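Local coordinates for protein Exo-beta-1,4-mannosidase (Rhizomucor miehei, PDB 4LYP) that probably releases mannose units from the non-reducing ends of beta-1,4-linked manno-oligosaccharides as a secreted fungal glycoside hydrolase of family 5, at residues 149-153 / 154-158; 160-163 / 164-167; 185-188 / 189-192. One frame throughout, in Å; residues are numbered along the deposited sequence.

Interaction 1: residues 149-153 / 154-158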
loop_
_atom_site.group_PDB
_atom_site.type_symbol
_atom_site.label_atom_id
_atom_site.label_comp_id
_atom_site.label_asym_id
_atom_site.label_seq_id
_atom_site.Cartn_x
_atom_site.Cartn_y
_atom_site.Cartn_z
ATOM N N LEU A 149 1.242 -4.308 7.808
ATOM C CA LEU A 149 2.082 -5.010 8.800
ATOM C C LEU A 149 2.925 -6.125 8.225
ATOM O O LEU A 149 3.759 -6.708 8.965
ATOM C CB LEU A 149 1.184 -5.522 9.915
ATOM C CG LEU A 149 0.600 -4.447 10.813
ATOM C CD1 LEU A 149 -0.645 -4.992 11.524
ATOM C CD2 LEU A 149 1.665 -4.025 11.813
ATOM N N GLY A 150 2.725 -6.468 6.959
ATOM C CA GLY A 150 3.485 -7.552 6.324
ATOM C C GLY A 150 3.270 -7.518 4.857
ATOM O O GLY A 150 2.614 -6.582 4.353
ATOM N N ASN A 151 3.774 -8.532 4.179
ATOM C CA ASN A 151 3.781 -8.482 2.703
ATOM C C ASN A 151 3.838 -9.879 2.188
ATOM O O ASN A 151 4.723 -10.644 2.612
ATOM C CB ASN A 151 4.996 -7.686 2.230
ATOM C CG ASN A 151 4.997 -7.332 0.757
ATOM O OD1 ASN A 151 4.055 -7.620 -0.004
ATOM N ND2 ASN A 151 6.041 -6.631 0.374
ATOM N N PHE A 152 2.946 -10.286 1.316
ATOM C CA PHE A 152 3.113 -11.580 0.667
ATOM C C PHE A 152 4.425 -11.567 -0.120
ATOM O O PHE A 152 5.093 -12.629 -0.197
ATOM C CB PHE A 152 1.917 -11.886 -0.219
ATOM C CG PHE A 152 1.998 -13.279 -0.767
ATOM C CD1 PHE A 152 1.547 -14.358 0.007
ATOM C CD2 PHE A 152 2.617 -13.550 -2.009
ATOM C CE1 PHE A 152 1.672 -15.653 -0.439
ATOM C CE2 PHE A 152 2.740 -14.880 -2.464
ATOM C CZ PHE A 152 2.257 -15.923 -1.652
ATOM N N TRP A 153 4.702 -10.465 -0.808
ATOM C CA TRP A 153 5.762 -10.413 -1.786
ATOM C C TRP A 153 7.115 -10.152 -1.176
ATOM O O TRP A 153 7.303 -9.859 0.030
ATOM C CB TRP A 153 5.415 -9.398 -2.891
ATOM C CG TRP A 153 4.125 -9.745 -3.539
ATOM C CD1 TRP A 153 2.940 -9.053 -3.429
ATOM C CD2 TRP A 153 3.820 -10.892 -4.355
ATOM N NE1 TRP A 153 1.918 -9.719 -4.101
ATOM C CE2 TRP A 153 2.448 -10.843 -4.684
ATOM C CE3 TRP A 153 4.602 -11.994 -4.812
ATOM C CZ2 TRP A 153 1.827 -11.832 -5.443
ATOM C CZ3 TRP A 153 3.957 -12.988 -5.537
ATOM C CH2 TRP A 153 2.585 -12.916 -5.865
ATOM N N GLN A 154 8.133 -10.210 -2.055
ATOM C CA GLN A 154 9.539 -10.320 -1.617
ATOM C C GLN A 154 10.227 -9.011 -1.381
ATOM O O GLN A 154 11.356 -8.987 -0.860
ATOM C CB GLN A 154 10.334 -11.140 -2.653
ATOM C CG GLN A 154 10.588 -10.480 -4.028
ATOM C CD GLN A 154 9.447 -10.627 -5.038
ATOM O OE1 GLN A 154 8.252 -10.713 -4.708
ATOM N NE2 GLN A 154 9.833 -10.634 -6.331
ATOM N N TRP A 155 9.601 -7.874 -1.714
ATOM C CA TRP A 155 10.305 -6.566 -1.709
ATOM C C TRP A 155 10.486 -5.972 -0.373
ATOM O O TRP A 155 11.221 -4.997 -0.206
ATOM C CB TRP A 155 9.664 -5.644 -2.709
ATOM C CG TRP A 155 8.185 -5.388 -2.563
ATOM C CD1 TRP A 155 7.151 -5.992 -3.281
ATOM C CD2 TRP A 155 7.569 -4.358 -1.695
ATOM N NE1 TRP A 155 5.960 -5.427 -2.915
ATOM C CE2 TRP A 155 6.161 -4.415 -1.980
ATOM C CE3 TRP A 155 8.026 -3.455 -0.753
ATOM C CZ2 TRP A 155 5.239 -3.581 -1.358
ATOM C CZ3 TRP A 155 7.121 -2.620 -0.162
ATOM C CH2 TRP A 155 5.717 -2.675 -0.453
ATOM N N SER A 156 9.875 -6.582 0.666
ATOM C CA SER A 156 10.143 -6.231 2.045
ATOM C C SER A 156 10.558 -7.494 2.823
ATOM O O SER A 156 10.399 -7.557 4.054
ATOM C CB SER A 156 8.935 -5.542 2.686
ATOM O OG SER A 156 7.817 -6.416 2.633
ATOM N N GLY A 157 11.048 -8.530 2.117
ATOM C CA GLY A 157 11.281 -9.836 2.749
ATOM C C GLY A 157 9.962 -10.612 2.730
ATOM O O GLY A 157 9.747 -11.444 1.838
ATOM N N GLY A 158 9.054 -10.263 3.628
ATOM C CA GLY A 158 7.673 -10.703 3.493
ATOM C C GLY A 158 7.470 -12.169 3.959
ATOM O O GLY A 158 8.304 -12.778 4.626
HETATM O O HOH W 1 7.721 -12.941 0.528
#
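Q154 folds its side-chain amide back beside W153, OE1 lying at the edge of the indole, close to its plane, and 3.6 Å from W153 CB. The chain is bent at chi2 (-84°), which carries the amide back along the preceding residue, while NE2 goes to the hydroxyl of Y181. W155 receives two neighbours. Its CD1 packs on W153 CB at 3.8 Å, and N151 ND2 stands over the centre of one face of its indole, 3.2 Å from CE2, with the amide plane steeply inclined to the ring at 69°. H415 stacks on W155 as well, and W63 meets it edge-to-face. The loop follows strand 144-148 of the TIM barrel, and W153 belongs to the pocket that holds a guanidine together with E238, W293, N296 and E416; its NE1 is hydrogen-bonded to E238. S156 then fixes the rotation of the N151 amide: ND2 donates to S156 OG over 2.9 Å at 161°, with the hydroxyl oxygen in the amide plane. The other end, N151 OD1, accepts from N237 and, weakly, from the W153 backbone N, so the carboxamide is gripped from both ends. At G157 the carbonyl O takes one proton of a water, whose other proton goes to F152 O at 2.7 Å. G158 lies with its CA 3.1 Å from N151 O and directs a CA-H toward W153 O (3.6 Å).

Interaction 2: residues 160-163 / 164-167; sequences GQYV and AWIT
Q161 and W165, one helical turn apart on helix 158-167, form the tight side of this contact. The helix belongs to the segment that follows strand 144-148 of the TIM barrel. The Q161 chain lies over one face of the indole: CG sits 3.9 Å from the centroid of the six-membered ring and only 7° off its normal, a well-centred CH-pi contact. With CG anti to the backbone N (chi1 180°) and a bend at chi2, the chain runs across the ring to bring NE2 over the pyrrole part, 3.2 Å from W165 NE1. Both nitrogens are donors, so they do not bond each other; NE2 simply lies over the face, toward the rim, with the amide plane steeply inclined to the indole. Y162 takes the edge of the same tryptophan, W165 pointing CZ3 toward the phenol face in a T-shaped pair with centroids 5.5 Å apart and planes at 85°. F191 of helix 181-193 also meets Y162 edge-to-face. W165 remains partly exposed although Q161 and Y162 pack on it.

Toward the C-terminal end of the helix the packing thins. V163 CG1 and T167 CG2 approach no closer than 4.1 Å, and T167 is exposed, whereas V163 is buried against helix 181-193. I166, partly exposed, reaches K200 and L204 of helix 197-213. Beneath the side chains the backbone keeps regular alpha-helical i to i+4 bonding: W165 N donates to Q161 O at 2.9 Å and T167 N to V163 O.

The Q161 amide is satisfied at both ends, OE1 by R111 and NE2 by Q170; these bonds probably help hold it over W165, while the aliphatic CG gives the indole an apolar contact.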
loop_
_atom_site.group_PDB
_atom_site.type_symbol
_atom_site.label_atom_id
_atom_site.label_comp_id
_atom_site.label_asym_id
_atom_site.label_seq_id
_atom_site.Cartn_x
_atom_site.Cartn_y
_atom_site.Cartn_z
ATOM N N GLY A 160 7.592 -14.968 2.460
ATOM C CA GLY A 160 8.624 -15.907 2.064
ATOM C C GLY A 160 9.820 -15.862 2.972
ATOM O O GLY A 160 10.438 -16.897 3.222
ATOM N N GLN A 161 10.150 -14.694 3.505
ATOM C CA GLN A 161 11.233 -14.588 4.470
ATOM C C GLN A 161 10.838 -15.276 5.781
ATOM O O GLN A 161 11.667 -15.951 6.375
ATOM C CB GLN A 161 11.654 -13.133 4.679
ATOM C CG GLN A 161 12.776 -13.018 5.688
ATOM C CD GLN A 161 14.010 -13.778 5.240
ATOM O OE1 GLN A 161 14.521 -13.549 4.142
ATOM N NE2 GLN A 161 14.535 -14.695 6.078
ATOM N N TYR A 162 9.609 -15.059 6.259
ATOM C CA TYR A 162 9.202 -15.795 7.478
ATOM C C TYR A 162 9.318 -17.294 7.249
ATOM O O TYR A 162 9.783 -18.039 8.147
ATOM C CB TYR A 162 7.799 -15.421 7.930
ATOM C CG TYR A 162 7.639 -14.090 8.604
ATOM C CD1 TYR A 162 7.402 -12.920 7.893
ATOM C CD2 TYR A 162 7.744 -13.957 9.983
ATOM C CE1 TYR A 162 7.208 -11.710 8.509
ATOM C CE2 TYR A 162 7.532 -12.754 10.618
ATOM C CZ TYR A 162 7.228 -11.622 9.892
ATOM O OH TYR A 162 6.935 -10.492 10.567
ATOM N N VAL A 163 8.883 -17.796 6.084
ATOM C CA VAL A 163 9.020 -19.201 5.765
ATOM C C VAL A 163 10.473 -19.617 5.791
ATOM O O VAL A 163 10.822 -20.667 6.356
ATOM C CB VAL A 163 8.319 -19.544 4.429
ATOM C CG1 VAL A 163 8.660 -20.976 3.983
ATOM C CG2 VAL A 163 6.802 -19.342 4.542
ATOM N N ALA A 164 11.374 -18.814 5.197
ATOM C CA ALA A 164 12.802 -19.133 5.240
ATOM C C ALA A 164 13.300 -19.195 6.670
ATOM O O ALA A 164 14.162 -20.058 7.009
ATOM C CB ALA A 164 13.565 -18.065 4.456
ATOM N N TRP A 165 12.908 -18.255 7.516
ATOM C CA TRP A 165 13.299 -18.332 8.927
ATOM C C TRP A 165 12.842 -19.602 9.588
ATOM O O TRP A 165 13.627 -20.222 10.313
ATOM C CB TRP A 165 12.795 -17.137 9.656
ATOM C CG TRP A 165 13.591 -15.855 9.467
ATOM C CD1 TRP A 165 14.928 -15.738 9.298
ATOM C CD2 TRP A 165 13.071 -14.503 9.530
ATOM N NE1 TRP A 165 15.304 -14.403 9.219
ATOM C CE2 TRP A 165 14.189 -13.613 9.377
ATOM C CE3 TRP A 165 11.799 -13.955 9.734
ATOM C CZ2 TRP A 165 14.043 -12.237 9.453
ATOM C CZ3 TRP A 165 11.692 -12.580 9.836
ATOM C CH2 TRP A 165 12.809 -11.721 9.680
ATOM N N ILE A 166 11.621 -20.040 9.345
ATOM C CA ILE A 166 11.135 -21.228 10.014
ATOM C C ILE A 166 11.779 -22.491 9.499
ATOM O O ILE A 166 12.132 -23.377 10.289
ATOM C CB ILE A 166 9.565 -21.300 9.873
ATOM C CG1 ILE A 166 8.891 -20.093 10.548
ATOM C CG2 ILE A 166 9.060 -22.653 10.471
ATOM C CD1 ILE A 166 9.312 -19.860 11.987
ATOM N N THR A 167 12.000 -22.565 8.187
ATOM C CA THR A 167 12.561 -23.806 7.582
ATOM C C THR A 167 14.047 -23.868 7.728
ATOM O O THR A 167 14.627 -24.910 7.560
ATOM C CB THR A 167 12.113 -23.965 6.113
ATOM O OG1 THR A 167 12.679 -22.879 5.372
ATOM C CG2 THR A 167 10.651 -24.010 5.916
#

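Interaction 3: residues 185-188 / 189-192; sequences TQFA and ARFY
One face of the F187 ring carries R190 NH2, 3.1 Å from CE2 and displaced from the centre toward the rim. The guanidinium therefore presents an edge to the ring, with CE2 near its plane, and the two planes are 58° apart. R190 CZ is 4.5 Å from the ring centroid and 26° off the normal, an off-centre cation-pi contact. Along another part of the guanidinium's edge, and lying in its plane, is F187 O, which receives R190 NE over 3.2 Å in a nearly straight bond (170°) on a lone pair of the carbonyl. Phenylalanine thus offers the arginine both its ring and its main-chain oxygen. The bend at chi3 folds the arginine back to reach them, while its CG packs on Q186 O.

The setting is helix 181-193, which belongs to the excursion between strand 144-148 and strand 230-234 of the TIM barrel and touches helices 158-167 and 197-213. It departs from regular alpha bonding at this point: A189 N still reaches T185 O in the i to i+4 manner at 2.9 Å, but the following bonds shorten to i to i+3, with R190 N to F187 O long and weak, F191 N to A188 O at 3.0 Å, and Y192 N to A189 O. The helix is kinked there. F187 O receives both the side-chain NE and the weak backbone donor. A188 O receives F191 N from above its carbonyl plane rather than on a lone pair, and F191 CB is also close to that oxygen.

At the kink, F191 stacks on F159 and meets F205 edge-to-face. The Y192 ring has A189 O over one face, toward the rim, and its hydroxyl is hydrogen-bonded to the main-chain O of Q240.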
loop_
_atom_site.group_PDB
_atom_site.type_symbol
_atom_site.label_atom_id
_atom_site.label_comp_id
_atom_site.label_asym_id
_atom_site.label_seq_id
_atom_site.Cartn_x
_atom_site.Cartn_y
_atom_site.Cartn_z
ATOM N N THR A 185 5.003 -18.231 -5.228
ATOM C CA THR A 185 3.764 -18.184 -4.492
ATOM C C THR A 185 3.559 -19.422 -3.653
ATOM O O THR A 185 3.171 -19.312 -2.531
ATOM C CB THR A 185 2.532 -17.919 -5.417
ATOM O OG1 THR A 185 2.663 -16.649 -6.040
ATOM C CG2 THR A 185 1.211 -17.958 -4.672
ATOM N N GLN A 186 3.822 -20.607 -4.192
ATOM C CA GLN A 186 3.640 -21.847 -3.391
ATOM C C GLN A 186 4.597 -21.865 -2.223
ATOM O O GLN A 186 4.250 -22.311 -1.109
ATOM C CB GLN A 186 3.902 -23.092 -4.294
ATOM C CG GLN A 186 2.782 -23.384 -5.253
ATOM C CD GLN A 186 2.720 -24.791 -5.771
ATOM O OE1 GLN A 186 2.380 -24.981 -6.907
ATOM N NE2 GLN A 186 2.957 -25.801 -4.909
ATOM N N PHE A 187 5.806 -21.303 -2.405
ATOM C CA PHE A 187 6.826 -21.266 -1.356
ATOM C C PHE A 187 6.306 -20.345 -0.227
ATOM O O PHE A 187 6.276 -20.748 0.950
ATOM C CB PHE A 187 8.140 -20.728 -1.894
ATOM C CG PHE A 187 9.215 -20.640 -0.867
ATOM C CD1 PHE A 187 9.351 -19.467 -0.119
ATOM C CD2 PHE A 187 10.191 -21.648 -0.762
ATOM C CE1 PHE A 187 10.355 -19.335 0.881
ATOM C CE2 PHE A 187 11.254 -21.477 0.118
ATOM C CZ PHE A 187 11.322 -20.345 0.987
ATOM N N ALA A 188 5.916 -19.111 -0.555
ATOM C CA ALA A 188 5.551 -18.135 0.424
ATOM C C ALA A 188 4.189 -18.440 1.074
ATOM O O ALA A 188 3.979 -18.119 2.266
ATOM C CB ALA A 188 5.535 -16.765 -0.179
ATOM N N ALA A 189 3.264 -19.054 0.336
ATOM C CA ALA A 189 1.946 -19.350 0.884
ATOM C C ALA A 189 1.990 -20.413 1.969
ATOM O O ALA A 189 1.017 -20.587 2.683
ATOM C CB ALA A 189 0.967 -19.725 -0.222
ATOM N N ARG A 190 3.109 -21.149 2.093
ATOM C CA ARG A 190 3.303 -22.042 3.239
ATOM C C ARG A 190 3.129 -21.306 4.538
ATOM O O ARG A 190 2.742 -21.912 5.556
ATOM C CB ARG A 190 4.651 -22.720 3.183
ATOM C CG ARG A 190 4.765 -23.694 2.002
ATOM C CD ARG A 190 5.996 -24.553 2.062
ATOM N NE ARG A 190 7.127 -23.717 1.895
ATOM C CZ ARG A 190 8.420 -24.125 2.043
ATOM N NH1 ARG A 190 8.668 -25.345 2.512
ATOM N NH2 ARG A 190 9.467 -23.312 1.824
ATOM N N PHE A 191 3.364 -19.999 4.551
ATOM C CA PHE A 191 3.131 -19.139 5.711
ATOM C C PHE A 191 1.772 -19.349 6.352
ATOM O O PHE A 191 1.668 -19.326 7.598
ATOM C CB PHE A 191 3.294 -17.690 5.255
ATOM C CG PHE A 191 3.188 -16.651 6.371
ATOM C CD1 PHE A 191 1.935 -16.175 6.783
ATOM C CD2 PHE A 191 4.333 -16.147 6.952
ATOM C CE1 PHE A 191 1.831 -15.212 7.839
ATOM C CE2 PHE A 191 4.226 -15.189 7.960
ATOM C CZ PHE A 191 3.000 -14.708 8.371
ATOM N N TYR A 192 0.706 -19.534 5.546
ATOM C CA TYR A 192 -0.624 -19.769 6.093
ATOM C C TYR A 192 -1.216 -21.129 5.691
ATOM O O TYR A 192 -2.171 -21.543 6.283
ATOM C CB TYR A 192 -1.567 -18.617 5.769
ATOM C CG TYR A 192 -1.505 -18.102 4.318
ATOM C CD1 TYR A 192 -1.927 -18.825 3.269
ATOM C CD2 TYR A 192 -0.935 -16.834 4.058
ATOM C CE1 TYR A 192 -1.874 -18.347 1.952
ATOM C CE2 TYR A 192 -0.859 -16.345 2.767
ATOM C CZ TYR A 192 -1.313 -17.093 1.713
ATOM O OH TYR A 192 -1.210 -16.576 0.440
#

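Overall arrangement
The three contacts follow one another along the chain, none enclosing or crossing another. Interaction 1 folds up the loop that leaves strand 144-148, and at its end the chain passes directly into helix 158-167, where interaction 2 lies. After a further loop, helix 181-193 brings interaction 3 back against both. F152 and W153 of interaction 1 pack on T185, A188 and Y192, linking the guanidine-pocket loop to that helix. The two helices meet where V163 lies against R190 and F191, Y162 CB against F191, and G160 O close to F187. Together these touches link the loop after strand 144-148 to helices 158-167 and 181-193.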